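Local structure of Lin1840 protein (Listeria innocua serovar 6a, 4ZOA) at residues M89-H94 and V133-M138. The protein probably hydrolyses terminal, non-reducing beta-D-glucosyl residues, releasing beta-D-glucose, as a member of glycosyl hydrolase family 3. The protein carries 1 engineered substitution. Sequence-based numbering, arbitrary orientation.
Sequences MADVIH and VTFSPM. With IFM (5-hydroxymethyl-3,4-dihydroxypiperidine), chain C.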
loop_
_atom_site.group_PDB
_atom_site.type_symbol
_atom_site.label_atom_id
_atom_site.label_comp_id
_atom_site.label_asym_id
_atom_site.label_seq_id
_atom_site.Cartn_x
_atom_site.Cartn_y
_atom_site.Cartn_z
ATOM N N MET A 89 -4.337 21.072 28.225
ATOM C CA MET A 89 -3.513 20.345 27.250
ATOM C C MET A 89 -3.306 21.181 25.997
ATOM O O MET A 89 -4.116 22.067 25.651
ATOM C CB MET A 89 -4.120 18.985 26.899
ATOM C CG MET A 89 -4.662 18.216 28.087
ATOM S SD MET A 89 -4.879 16.480 27.736
ATOM C CE MET A 89 -5.792 16.100 29.216
ATOM N N ALA A 90 -2.202 20.883 25.323
ATOM C CA ALA A 90 -1.773 21.691 24.204
ATOM C C ALA A 90 -0.918 20.876 23.231
ATOM O O ALA A 90 -0.197 19.940 23.629
ATOM C CB ALA A 90 -0.977 22.861 24.710
ATOM N N ASP A 91 -0.960 21.315 21.981
ATOM C CA ASP A 91 -0.100 20.781 20.932
ATOM C C ASP A 91 1.253 21.465 20.930
ATOM O O ASP A 91 1.437 22.540 20.341
ATOM C CB ASP A 91 -0.816 20.964 19.567
ATOM C CG ASP A 91 -1.972 20.019 19.410
ATOM O OD1 ASP A 91 -1.735 18.810 19.520
ATOM O OD2 ASP A 91 -3.112 20.453 19.195
ATOM N N VAL A 92 2.206 20.877 21.611
ATOM C CA VAL A 92 3.575 21.381 21.539
ATOM C C VAL A 92 4.395 20.233 20.888
ATOM O O VAL A 92 4.781 19.295 21.518
ATOM C CB VAL A 92 4.123 21.802 22.914
ATOM C CG1 VAL A 92 5.395 22.649 22.750
ATOM C CG2 VAL A 92 3.045 22.565 23.720
ATOM N N ILE A 93 4.648 20.366 19.591
ATOM C CA ILE A 93 5.083 19.275 18.748
ATOM C C ILE A 93 6.541 19.413 18.474
ATOM O O ILE A 93 7.302 18.452 18.541
ATOM C CB ILE A 93 4.301 19.279 17.409
ATOM C CG1 ILE A 93 2.821 19.407 17.711
ATOM C CG2 ILE A 93 4.600 18.020 16.593
ATOM C CD1 ILE A 93 2.270 18.395 18.732
ATOM N N HIS A 94 6.940 20.578 18.072
ATOM C CA HIS A 94 8.361 20.781 17.889
ATOM C C HIS A 94 8.775 22.162 18.371
ATOM O O HIS A 94 9.514 22.901 17.715
ATOM C CB HIS A 94 8.760 20.477 16.442
ATOM C CG HIS A 94 8.051 21.292 15.410
ATOM N ND1 HIS A 94 8.698 22.249 14.664
ATOM C CD2 HIS A 94 6.763 21.276 14.969
ATOM C CE1 HIS A 94 7.839 22.804 13.824
ATOM N NE2 HIS A 94 6.674 22.199 13.959
ATOM N N VAL A 133 -0.105 19.604 29.888
ATOM C CA VAL A 133 0.123 18.424 28.989
ATOM C C VAL A 133 0.477 18.840 27.535
ATOM O O VAL A 133 -0.048 19.846 27.015
ATOM C CB VAL A 133 -1.124 17.509 28.934
ATOM C CG1 VAL A 133 -0.824 16.196 28.203
ATOM C CG2 VAL A 133 -1.671 17.209 30.323
ATOM N N THR A 134 1.386 18.087 26.886
ATOM C CA THR A 134 1.576 18.237 25.442
ATOM C C THR A 134 1.202 16.980 24.678
ATOM O O THR A 134 1.473 15.883 25.120
ATOM C CB THR A 134 2.976 18.682 25.008
ATOM O OG1 THR A 134 2.987 18.834 23.575
ATOM C CG2 THR A 134 4.062 17.676 25.496
ATOM N N PHE A 135 0.532 17.184 23.546
ATOM C CA PHE A 135 0.142 16.137 22.626
ATOM C C PHE A 135 1.332 15.768 21.722
ATOM O O PHE A 135 1.287 15.938 20.521
ATOM C CB PHE A 135 -1.063 16.603 21.821
ATOM C CG PHE A 135 -2.312 16.865 22.648
ATOM C CD1 PHE A 135 -2.735 15.956 23.604
ATOM C CD2 PHE A 135 -3.096 17.986 22.386
ATOM C CE1 PHE A 135 -3.884 16.165 24.343
ATOM C CE2 PHE A 135 -4.254 18.201 23.090
ATOM C CZ PHE A 135 -4.643 17.306 24.094
ATOM N N SER A 136 2.389 15.272 22.372
ATOM C CA SER A 136 3.683 14.861 21.774
ATOM C C SER A 136 4.341 13.805 22.723
ATOM O O SER A 136 4.111 13.869 23.938
ATOM C CB SER A 136 4.599 16.095 21.584
ATOM O OG SER A 136 5.911 15.705 21.173
ATOM N N PRO A 137 5.146 12.842 22.202
ATOM C CA PRO A 137 5.566 12.583 20.825
ATOM C C PRO A 137 4.555 11.815 19.950
ATOM O O PRO A 137 3.718 11.076 20.421
ATOM C CB PRO A 137 6.820 11.765 21.002
ATOM C CG PRO A 137 6.484 10.930 22.172
ATOM C CD PRO A 137 5.715 11.837 23.110
ATOM N N MET A 138 4.648 12.099 18.662
ATOM C CA MET A 138 3.950 11.400 17.628
ATOM C C MET A 138 4.902 10.277 17.217
ATOM O O MET A 138 5.961 10.510 16.665
ATOM C CB MET A 138 3.675 12.383 16.501
ATOM C CG MET A 138 2.817 11.834 15.393
ATOM S SD MET A 138 3.771 10.907 14.174
ATOM C CE MET A 138 2.520 11.072 12.873
HETATM O O4 IFM C . -2.838 16.440 18.733
HETATM C C4 IFM C . -3.760 16.610 17.663
HETATM C C3 IFM C . -3.748 15.375 16.774
HETATM O O3 IFM C . -2.408 15.146 16.395
HETATM C C2 IFM C . -4.743 15.422 15.589
HETATM N N IFM C . -6.067 15.888 15.986
HETATM C C1 IFM C . -6.115 16.996 16.924
HETATM C C5 IFM C . -5.199 16.754 18.133
HETATM C C6 IFM C . -5.359 17.859 19.214
HETATM O O6 IFM C . -5.273 19.146 18.639
HETATM O O HOH W 1 6.147 15.901 18.559
#
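In the TIM-barrel-like N-terminal domain of this family 3 glycosidase, two neighbouring parallel strands, 87-90 and 133-134, lie side by side, and the loops that follow them line the sugar-binding pocket, where Asp-91 and Phe-135 meet beside the bound piperidine IFM. Ala-90 sits astride the pairing: its N donates to Val-133 O (2.9 Å), and its O accepts from Phe-135 N. On the barrel-core side, Met-89 CG packs alongside Val-133 CB, while Met-89 CB presses obliquely on Phe-135 CZ. With its chain extended beyond CG (chi2 -162°), Met-89 brings SD beside the CE1-CZ side of the ring, 4.6 Å from the Phe-135 centroid, an oblique Met-aromatic contact.

Asp-91 OD1 lies at the ring edge, 3.3 Å from Phe-135 CD2, with the carboxylate and ring planes 52° apart. Both carboxylate oxygens grip the ligand: OD1 takes the bond from IFM O4 (2.7 Å) and OD2 that from IFM O6 (2.6 Å), fixing two hydroxyls at once. Lys-191 and Asp-270 also hydrogen-bond IFM. At the end of strand 133-134, Thr-134 OG1, anti to its own N (chi1 -178°), donates to Val-92 O in the loop after strand 87-90 at 2.8 Å. Ser-136 OG bonds Tyr-172 and shares one water with Ile-93 O, into which that water donates at 2.8 Å.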